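Long-range contact in SusD superfamily protein (Parabacteroides distasonis, PDB 3OTN), which probably binds carbohydrate at the outer membrane as a SusD-type nutrient-binding protein: residues S109-A123 against I163-L176. Sequence-based numbering, arbitrary orientation.
Sequences SLVNGYMAEVKFMRA and IIIPDLLEAEQSDL. With ACT (acetate ion), chain F; EDO (1,2-ethanediol), chain R.
Helices 108-133 and 156-172 form an antiparallel pair in the helical region of this SusD-type fold, and A116, K119 and A123 meet A171, D167 and I164 along it. The short segments approach to 8.2 Å between axes, with N-to-C directions 153° apart. Alanines let the backbones come close: A116 CB lies 4.1 Å from A171 CB. A123 CB packs against L168 CG, and L168 CD2 also touches the F120 ring obliquely at CD1.

R122 and D167 form a salt bridge. The guanidinium grips the carboxylate side-on, one nitrogen to each oxygen. R122 NE donates to the syn lone pair of D167 OD2, 2.8 Å away, in a nearly straight bond (179°). R122 NH2 reaches D167 OD1. The paired bonds hold the guanidinium nearly coplanar with the carboxylate (13°) and so fix its rotation. The arginine chain bends at chi3 to bring this edge round. K119 runs extended instead and crosses E170 at about a right angle. K119 NZ forms a salt bridge with E170 OE1, 2.6 Å away, on the anti side and out of the carboxylate plane. An acetate, probably from the crystallisation liquor, accepts a weak bond from the same NZ.

Beyond helix 156-172, residues 174-176 continue as a turn against the N-terminal part of helix 108-133. N112 OD1 accepts from D175 N at 2.9 Å, and S109 OG donates to D175 OD2 from above the carboxylate plane. S174 OG donates to A171 O and accepts from L176 N, forming an ST turn. L176 CD2 rests on E117 CG, while E117 OE1 is hydrogen-bonded to Y27 OH and forms a salt bridge with R184.

Helix 79-100 packs on V118 and R122, helix 15-25 on Y114 and E117, and helix 187-202 on F120 and I164. F120 also meets Y251, of strand 249-253, edge-to-face.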
ATOM      1  N   SER A 109      -1.157 -29.694  12.023  1.00 28.06           N
ATOM      2  CA  SER A 109      -0.532 -29.004  10.902  1.00 30.95           C
ATOM      3  C   SER A 109      -1.499 -28.013  10.232  1.00 28.83           C
ATOM      4  O   SER A 109      -1.125 -26.894   9.946  1.00 24.32           O
ATOM      5  CB  SER A 109       0.039 -30.002   9.864  1.00 33.91           C
ATOM      6  OG  SER A 109       0.620 -29.286   8.769  1.00 42.13           O
ATOM      7  N   LEU A 110      -2.737 -28.444   9.999  1.00 26.25           N
ATOM      8  CA  LEU A 110      -3.760 -27.611   9.379  1.00 25.13           C
ATOM      9  C   LEU A 110      -4.109 -26.425  10.275  1.00 23.69           C
ATOM     10  O   LEU A 110      -4.143 -25.268   9.810  1.00 20.26           O
ATOM     11  CB  LEU A 110      -5.007 -28.475   9.119  1.00 26.90           C
ATOM     12  CG  LEU A 110      -6.181 -27.879   8.379  1.00 26.53           C
ATOM     13  CD1 LEU A 110      -5.762 -27.571   6.939  1.00 29.95           C
ATOM     14  CD2 LEU A 110      -7.342 -28.908   8.441  1.00 23.52           C
ATOM     15  N   VAL A 111      -4.313 -26.695  11.572  1.00 23.23           N
ATOM     16  CA  VAL A 111      -4.575 -25.601  12.554  1.00 23.12           C
ATOM     17  C   VAL A 111      -3.376 -24.629  12.688  1.00 26.00           C
ATOM     18  O   VAL A 111      -3.568 -23.407  12.707  1.00 22.94           O
ATOM     19  CB  VAL A 111      -5.065 -26.136  13.916  1.00 23.94           C
ATOM     20  CG1 VAL A 111      -5.269 -24.958  14.981  1.00 22.54           C
ATOM     21  CG2 VAL A 111      -6.375 -26.886  13.704  1.00 25.18           C
ATOM     22  N   ASN A 112      -2.153 -25.157  12.724  1.00 26.02           N
ATOM     23  CA  ASN A 112      -0.935 -24.321  12.758  1.00 23.75           C
ATOM     24  C   ASN A 112      -0.864 -23.329  11.579  1.00 22.22           C
ATOM     25  O   ASN A 112      -0.558 -22.145  11.762  1.00 20.10           O
ATOM     26  CB  ASN A 112       0.302 -25.243  12.765  1.00 26.52           C
ATOM     27  CG  ASN A 112       1.633 -24.479  12.778  1.00 34.18           C
ATOM     28  OD1 ASN A 112       2.113 -24.004  11.742  1.00 34.97           O
ATOM     29  ND2 ASN A 112       2.255 -24.410  13.953  1.00 35.96           N
ATOM     30  N   GLY A 113      -1.175 -23.807  10.378  1.00 19.70           N
ATOM     31  CA  GLY A 113      -1.225 -22.948   9.180  1.00 21.63           C
ATOM     32  C   GLY A 113      -2.233 -21.845   9.298  1.00 20.28           C
ATOM     33  O   GLY A 113      -1.939 -20.671   9.032  1.00 18.80           O
ATOM     34  N   TYR A 114      -3.423 -22.228   9.748  1.00 20.33           N
ATOM     35  CA  TYR A 114      -4.501 -21.296   9.906  1.00 20.00           C
ATOM     36  C   TYR A 114      -4.147 -20.189  10.899  1.00 19.04           C
ATOM     37  O   TYR A 114      -4.409 -19.034  10.637  1.00 18.66           O
ATOM     38  CB  TYR A 114      -5.766 -22.025  10.352  1.00 21.09           C
ATOM     39  CG  TYR A 114      -6.483 -22.856   9.302  1.00 20.36           C
ATOM     40  CD1 TYR A 114      -6.295 -22.659   7.926  1.00 22.54           C
ATOM     41  CD2 TYR A 114      -7.423 -23.815   9.701  1.00 23.84           C
ATOM     42  CE1 TYR A 114      -6.981 -23.428   6.981  1.00 23.82           C
ATOM     43  CE2 TYR A 114      -8.122 -24.593   8.758  1.00 20.82           C
ATOM     44  CZ  TYR A 114      -7.912 -24.367   7.406  1.00 23.65           C
ATOM     45  OH  TYR A 114      -8.599 -25.117   6.489  1.00 20.44           O
HETATM   46  N   MSE A 115      -3.531 -20.559  12.024  1.00 19.05           N
HETATM   47  CA  MSE A 115      -3.177 -19.584  13.035  0.50 18.97           C
HETATM   48  C   MSE A 115      -2.066 -18.671  12.506  1.00 18.87           C
HETATM   49  O   MSE A 115      -2.059 -17.473  12.814  1.00 18.34           O
HETATM   50  CB  MSE A 115      -2.816 -20.268  14.364  0.50 19.65           C
HETATM   51  CG  MSE A 115      -4.024 -20.942  15.051  0.50 21.06           C
HETATM   52 SE   MSE A 115      -3.575 -21.914  16.727  0.38 25.94          SE
HETATM   53  CE  MSE A 115      -2.168 -23.035  16.018  0.50 27.35           C
ATOM     54  N   ALA A 116      -1.169 -19.214  11.679  1.00 18.39           N
ATOM     55  CA  ALA A 116      -0.145 -18.394  11.005  1.00 20.08           C
ATOM     56  C   ALA A 116      -0.779 -17.324  10.101  1.00 18.53           C
ATOM     57  O   ALA A 116      -0.281 -16.198   9.997  1.00 16.74           O
ATOM     58  CB  ALA A 116       0.844 -19.288  10.204  1.00 19.28           C
ATOM     59  N   GLU A 117      -1.860 -17.669   9.418  1.00 19.29           N
ATOM     60  CA  GLU A 117      -2.523 -16.707   8.522  1.00 18.13           C
ATOM     61  C   GLU A 117      -3.080 -15.528   9.366  1.00 15.67           C
ATOM     62  O   GLU A 117      -2.997 -14.371   8.978  1.00 16.83           O
ATOM     63  CB  GLU A 117      -3.655 -17.375   7.730  1.00 17.36           C
ATOM     64  CG  GLU A 117      -3.209 -18.481   6.759  1.00 19.23           C
ATOM     65  CD  GLU A 117      -4.360 -19.148   6.017  1.00 22.69           C
ATOM     66  OE1 GLU A 117      -5.295 -18.458   5.563  1.00 21.11           O
ATOM     67  OE2 GLU A 117      -4.329 -20.381   5.886  1.00 22.70           O
ATOM     68  N   VAL A 118      -3.680 -15.865  10.491  1.00 15.40           N
ATOM     69  CA  VAL A 118      -4.317 -14.914  11.396  1.00 17.34           C
ATOM     70  C   VAL A 118      -3.261 -14.069  12.068  1.00 17.14           C
ATOM     71  O   VAL A 118      -3.446 -12.860  12.196  1.00 19.21           O
ATOM     72  CB  VAL A 118      -5.268 -15.630  12.407  1.00 18.35           C
ATOM     73  CG1 VAL A 118      -5.933 -14.594  13.420  1.00 16.40           C
ATOM     74  CG2 VAL A 118      -6.340 -16.424  11.617  1.00 15.17           C
ATOM     75  N   LYS A 119      -2.143 -14.667  12.479  1.00 17.15           N
ATOM     76  CA  LYS A 119      -1.092 -13.858  13.098  1.00 18.11           C
ATOM     77  C   LYS A 119      -0.485 -12.904  12.076  1.00 16.21           C
ATOM     78  O   LYS A 119      -0.189 -11.755  12.415  1.00 19.41           O
ATOM     79  CB  LYS A 119      -0.010 -14.709  13.740  1.00 18.68           C
ATOM     80  CG  LYS A 119      -0.448 -15.382  15.020  1.00 23.09           C
ATOM     81  CD  LYS A 119       0.615 -16.387  15.442  1.00 26.90           C
ATOM     82  CE  LYS A 119       0.171 -17.220  16.648  1.00 30.96           C
ATOM     83  NZ  LYS A 119       1.301 -18.091  17.103  1.00 25.27           N
ATOM     84  N   PHE A 120      -0.283 -13.377  10.838  1.00 16.52           N
ATOM     85  CA  PHE A 120       0.147 -12.491   9.751  1.00 14.91           C
ATOM     86  C   PHE A 120      -0.798 -11.295   9.659  1.00 17.33           C
ATOM     87  O   PHE A 120      -0.334 -10.155   9.587  1.00 18.95           O
ATOM     88  CB  PHE A 120       0.222 -13.217   8.397  1.00 15.38           C
ATOM     89  CG  PHE A 120       0.281 -12.289   7.201  1.00 17.46           C
ATOM     90  CD1 PHE A 120       1.512 -11.846   6.689  1.00 14.61           C
ATOM     91  CD2 PHE A 120      -0.881 -11.868   6.586  1.00 19.09           C
ATOM     92  CE1 PHE A 120       1.567 -10.991   5.585  1.00 20.29           C
ATOM     93  CE2 PHE A 120      -0.839 -10.984   5.500  1.00 13.85           C
ATOM     94  CZ  PHE A 120       0.398 -10.567   4.984  1.00 18.94           C
HETATM   95  N   MSE A 121      -2.116 -11.554   9.699  1.00 16.79           N
HETATM   96  CA  MSE A 121      -3.088 -10.494   9.469  1.00 17.29           C
HETATM   97  C   MSE A 121      -3.089  -9.456  10.594  1.00 17.71           C
HETATM   98  O   MSE A 121      -3.262  -8.256  10.351  1.00 19.15           O
HETATM   99  CB  MSE A 121      -4.516 -11.066   9.286  1.00 14.68           C
HETATM  100  CG  MSE A 121      -5.315 -10.306   8.243  1.00 15.02           C
HETATM  101 SE   MSE A 121      -4.689 -10.582   6.461  0.75 14.91          SE
HETATM  102  CE  MSE A 121      -5.449 -12.338   6.329  1.00 15.70           C
ATOM    103  N   ARG A 122      -2.953  -9.935  11.823  1.00 18.54           N
ATOM    104  CA  ARG A 122      -2.937  -9.058  12.959  1.00 16.13           C
ATOM    105  C   ARG A 122      -1.731  -8.134  12.847  1.00 15.64           C
ATOM    106  O   ARG A 122      -1.853  -6.935  13.052  1.00 16.73           O
ATOM    107  CB  ARG A 122      -2.948  -9.855  14.267  1.00 18.03           C
ATOM    108  CG  ARG A 122      -2.909  -8.935  15.453  1.00 17.72           C
ATOM    109  CD  ARG A 122      -3.233  -9.602  16.727  1.00 22.22           C
ATOM    110  NE  ARG A 122      -2.218 -10.548  17.142  1.00 18.28           N
ATOM    111  CZ  ARG A 122      -2.365 -11.389  18.152  1.00 21.47           C
ATOM    112  NH1 ARG A 122      -3.489 -11.399  18.875  1.00 24.83           N
ATOM    113  NH2 ARG A 122      -1.383 -12.240  18.437  1.00 19.39           N
ATOM    114  N   ALA A 123      -0.567  -8.702  12.527  1.00 16.29           N
ATOM    115  CA  ALA A 123       0.627  -7.930  12.288  1.00 16.23           C
ATOM    116  C   ALA A 123       0.422  -6.896  11.191  1.00 16.07           C
ATOM    117  O   ALA A 123       0.897  -5.773  11.327  1.00 17.20           O
ATOM    118  CB  ALA A 123       1.839  -8.826  11.957  1.00 16.83           C
ATOM    119  N   ILE A 163       3.658  -7.187  19.449  1.00 19.80           N
ATOM    120  CA  ILE A 163       2.635  -7.723  18.560  1.00 20.85           C
ATOM    121  C   ILE A 163       3.186  -8.051  17.185  1.00 17.73           C
ATOM    122  O   ILE A 163       3.247  -9.207  16.796  1.00 20.16           O
ATOM    123  CB  ILE A 163       1.408  -6.793  18.403  1.00 20.48           C
ATOM    124  CG1 ILE A 163       0.847  -6.434  19.784  1.00 21.69           C
ATOM    125  CG2 ILE A 163       0.309  -7.521  17.528  1.00 18.88           C
ATOM    126  CD1 ILE A 163      -0.444  -5.578  19.721  1.00 20.49           C
ATOM    127  N   ILE A 164       3.592  -7.030  16.447  1.00 17.71           N
ATOM    128  CA  ILE A 164       3.918  -7.190  15.041  1.00 15.72           C
ATOM    129  C   ILE A 164       5.046  -8.212  14.827  1.00 18.64           C
ATOM    130  O   ILE A 164       4.876  -9.167  14.082  1.00 18.77           O
ATOM    131  CB  ILE A 164       4.270  -5.849  14.393  1.00 15.70           C
ATOM    132  CG1 ILE A 164       3.091  -4.865  14.466  1.00 17.59           C
ATOM    133  CG2 ILE A 164       4.715  -6.028  12.945  1.00 16.37           C
ATOM    134  CD1 ILE A 164       3.444  -3.441  13.975  1.00 17.04           C
ATOM    135  N   ILE A 165       6.189  -8.005  15.476  1.00 20.26           N
ATOM    136  CA  ILE A 165       7.356  -8.866  15.238  1.00 21.95           C
ATOM    137  C   ILE A 165       7.126 -10.291  15.754  1.00 21.40           C
ATOM    138  O   ILE A 165       7.336 -11.246  14.989  1.00 21.49           O
ATOM    139  CB  ILE A 165       8.657  -8.221  15.716  1.00 23.03           C
ATOM    140  CG1 ILE A 165       8.959  -6.998  14.830  1.00 20.79           C
ATOM    141  CG2 ILE A 165       9.808  -9.220  15.721  1.00 20.64           C
ATOM    142  CD1 ILE A 165      10.037  -6.020  15.444  1.00 21.61           C
ATOM    143  N   PRO A 166       6.663 -10.447  17.005  1.00 19.90           N
ATOM    144  CA  PRO A 166       6.428 -11.837  17.449  1.00 21.73           C
ATOM    145  C   PRO A 166       5.403 -12.596  16.609  1.00 21.87           C
ATOM    146  O   PRO A 166       5.589 -13.782  16.361  1.00 22.08           O
ATOM    147  CB  PRO A 166       5.950 -11.684  18.900  1.00 20.97           C
ATOM    148  CG  PRO A 166       6.473 -10.373  19.348  1.00 24.27           C
ATOM    149  CD  PRO A 166       6.499  -9.481  18.119  1.00 20.67           C
ATOM    150  N   ASP A 167       4.345 -11.929  16.149  1.00 22.28           N
ATOM    151  CA  ASP A 167       3.342 -12.586  15.273  1.00 22.86           C
ATOM    152  C   ASP A 167       4.020 -13.112  14.009  1.00 22.41           C
ATOM    153  O   ASP A 167       3.820 -14.255  13.606  1.00 20.12           O
ATOM    154  CB  ASP A 167       2.207 -11.596  14.873  1.00 20.68           C
ATOM    155  CG  ASP A 167       1.109 -11.442  15.947  1.00 32.65           C
ATOM    156  OD1 ASP A 167       1.146 -12.107  17.012  1.00 26.69           O
ATOM    157  OD2 ASP A 167       0.179 -10.621  15.720  1.00 27.56           O
ATOM    158  N   LEU A 168       4.840 -12.261  13.401  1.00 18.68           N
ATOM    159  CA  LEU A 168       5.465 -12.601  12.129  1.00 19.86           C
ATOM    160  C   LEU A 168       6.553 -13.665  12.335  1.00 21.18           C
ATOM    161  O   LEU A 168       6.673 -14.566  11.522  1.00 18.83           O
ATOM    162  CB  LEU A 168       6.009 -11.359  11.443  1.00 17.49           C
ATOM    163  CG  LEU A 168       4.878 -10.492  10.855  1.00 18.36           C
ATOM    164  CD1 LEU A 168       5.341  -9.144  10.347  1.00 13.11           C
ATOM    165  CD2 LEU A 168       4.142 -11.224   9.720  1.00 18.44           C
ATOM    166  N   LEU A 169       7.277 -13.605  13.449  1.00 18.72           N
ATOM    167  CA  LEU A 169       8.339 -14.589  13.693  1.00 20.98           C
ATOM    168  C   LEU A 169       7.722 -15.964  13.943  1.00 22.15           C
ATOM    169  O   LEU A 169       8.300 -16.996  13.560  1.00 21.30           O
ATOM    170  CB  LEU A 169       9.229 -14.183  14.860  1.00 21.92           C
ATOM    171  CG  LEU A 169      10.131 -12.951  14.654  1.00 22.11           C
ATOM    172  CD1 LEU A 169      10.815 -12.626  16.003  1.00 21.90           C
ATOM    173  CD2 LEU A 169      11.160 -13.141  13.522  1.00 24.58           C
ATOM    174  N   GLU A 170       6.565 -15.991  14.600  1.00 20.63           N
ATOM    175  CA  GLU A 170       5.860 -17.268  14.791  1.00 22.74           C
ATOM    176  C   GLU A 170       5.298 -17.746  13.446  1.00 21.61           C
ATOM    177  O   GLU A 170       5.464 -18.928  13.091  1.00 21.70           O
ATOM    178  CB  GLU A 170       4.771 -17.129  15.836  1.00 24.65           C
ATOM    179  CG  GLU A 170       5.370 -16.814  17.260  1.00 34.13           C
ATOM    180  CD  GLU A 170       4.333 -16.381  18.295  1.00 38.58           C
ATOM    181  OE1 GLU A 170       3.115 -16.386  18.009  1.00 35.64           O
ATOM    182  OE2 GLU A 170       4.749 -16.025  19.414  1.00 45.43           O
ATOM    183  N   ALA A 171       4.694 -16.840  12.664  1.00 18.46           N
ATOM    184  CA  ALA A 171       4.143 -17.246  11.349  1.00 22.80           C
ATOM    185  C   ALA A 171       5.254 -17.820  10.437  1.00 24.71           C
ATOM    186  O   ALA A 171       5.069 -18.807   9.708  1.00 23.78           O
ATOM    187  CB  ALA A 171       3.399 -16.057  10.674  1.00 19.83           C
ATOM    188  N   GLU A 172       6.425 -17.201  10.524  1.00 24.82           N
ATOM    189  CA  GLU A 172       7.611 -17.649   9.816  1.00 27.88           C
ATOM    190  C   GLU A 172       8.066 -19.097  10.172  1.00 28.37           C
ATOM    191  O   GLU A 172       8.661 -19.807   9.350  1.00 28.24           O
ATOM    192  CB  GLU A 172       8.731 -16.663  10.156  1.00 31.73           C
ATOM    193  CG  GLU A 172       9.816 -16.609   9.222  1.00 34.07           C
ATOM    194  CD  GLU A 172      10.757 -15.458   9.510  1.00 28.31           C
ATOM    195  OE1 GLU A 172      11.172 -15.241  10.704  1.00 22.86           O
ATOM    196  OE2 GLU A 172      11.124 -14.815   8.511  1.00 23.20           O
ATOM    197  N   GLN A 173       7.785 -19.527  11.395  1.00 29.30           N
ATOM    198  CA  GLN A 173       8.126 -20.890  11.843  1.00 31.30           C
ATOM    199  C   GLN A 173       6.968 -21.870  11.697  1.00 32.39           C
ATOM    200  O   GLN A 173       6.973 -22.912  12.334  1.00 38.07           O
ATOM    201  CB  GLN A 173       8.625 -20.853  13.305  1.00 32.98           C
ATOM    202  CG  GLN A 173       9.947 -20.062  13.483  1.00 37.48           C
ATOM    203  CD  GLN A 173      11.092 -20.589  12.589  1.00 41.45           C
ATOM    204  OE1 GLN A 173      11.225 -21.799  12.355  1.00 40.46           O
ATOM    205  NE2 GLN A 173      11.913 -19.676  12.086  1.00 36.66           N
ATOM    206  N   SER A 174       6.011 -21.583  10.818  1.00 29.97           N
ATOM    207  CA  SER A 174       4.788 -22.379  10.709  1.00 29.24           C
ATOM    208  C   SER A 174       4.814 -23.278   9.485  1.00 30.43           C
ATOM    209  O   SER A 174       5.752 -23.254   8.685  1.00 32.27           O
ATOM    210  CB  SER A 174       3.596 -21.430  10.613  1.00 29.88           C
ATOM    211  OG  SER A 174       3.430 -20.959   9.284  1.00 27.76           O
ATOM    212  N   ASP A 175       3.737 -24.031   9.321  1.00 35.29           N
ATOM    213  CA  ASP A 175       3.518 -24.878   8.148  1.00 36.86           C
ATOM    214  C   ASP A 175       2.919 -24.193   6.880  1.00 36.72           C
ATOM    215  O   ASP A 175       2.524 -24.897   5.956  1.00 36.67           O
ATOM    216  CB  ASP A 175       2.653 -26.075   8.591  1.00 37.66           C
ATOM    217  CG  ASP A 175       3.394 -27.002   9.567  1.00 46.88           C
ATOM    218  OD1 ASP A 175       4.656 -26.954   9.602  1.00 39.82           O
ATOM    219  OD2 ASP A 175       2.717 -27.776  10.286  1.00 49.49           O
ATOM    220  N   LEU A 176       2.923 -22.858   6.791  1.00 33.27           N
ATOM    221  CA  LEU A 176       2.353 -22.148   5.632  1.00 33.10           C
ATOM    222  C   LEU A 176       3.054 -22.429   4.322  1.00 32.65           C
ATOM    223  O   LEU A 176       4.282 -22.391   4.281  1.00 32.99           O
ATOM    224  CB  LEU A 176       2.442 -20.610   5.809  1.00 35.31           C
ATOM    225  CG  LEU A 176       1.404 -19.777   6.505  1.00 34.70           C
ATOM    226  CD1 LEU A 176       1.903 -18.290   6.488  1.00 25.33           C
ATOM    227  CD2 LEU A 176       0.066 -19.941   5.803  1.00 23.29           C
TER
HETATM  228  C   ACT F 604       1.414 -20.517  14.979  1.00 51.54           C
HETATM  229  O   ACT F 604       2.422 -19.759  15.024  1.00 52.50           O
HETATM  230  OXT ACT F 604       1.162 -20.948  13.833  1.00 49.62           O
HETATM  231  CH3 ACT F 604       0.574 -20.874  16.190  1.00 46.46           C
HETATM  232  C1  EDO R 631      -5.825 -13.887  21.036  1.00 38.42           C
HETATM  233  O1  EDO R 631      -6.902 -14.043  21.949  1.00 47.95           O
HETATM  234  C2  EDO R 631      -4.506 -13.978  21.788  1.00 51.20           C
HETATM  235  O2  EDO R 631      -3.499 -13.215  21.112  1.00 49.22           O
HETATM  236  O   HOH W   1       5.104 -23.778  14.110  1.00 49.99           O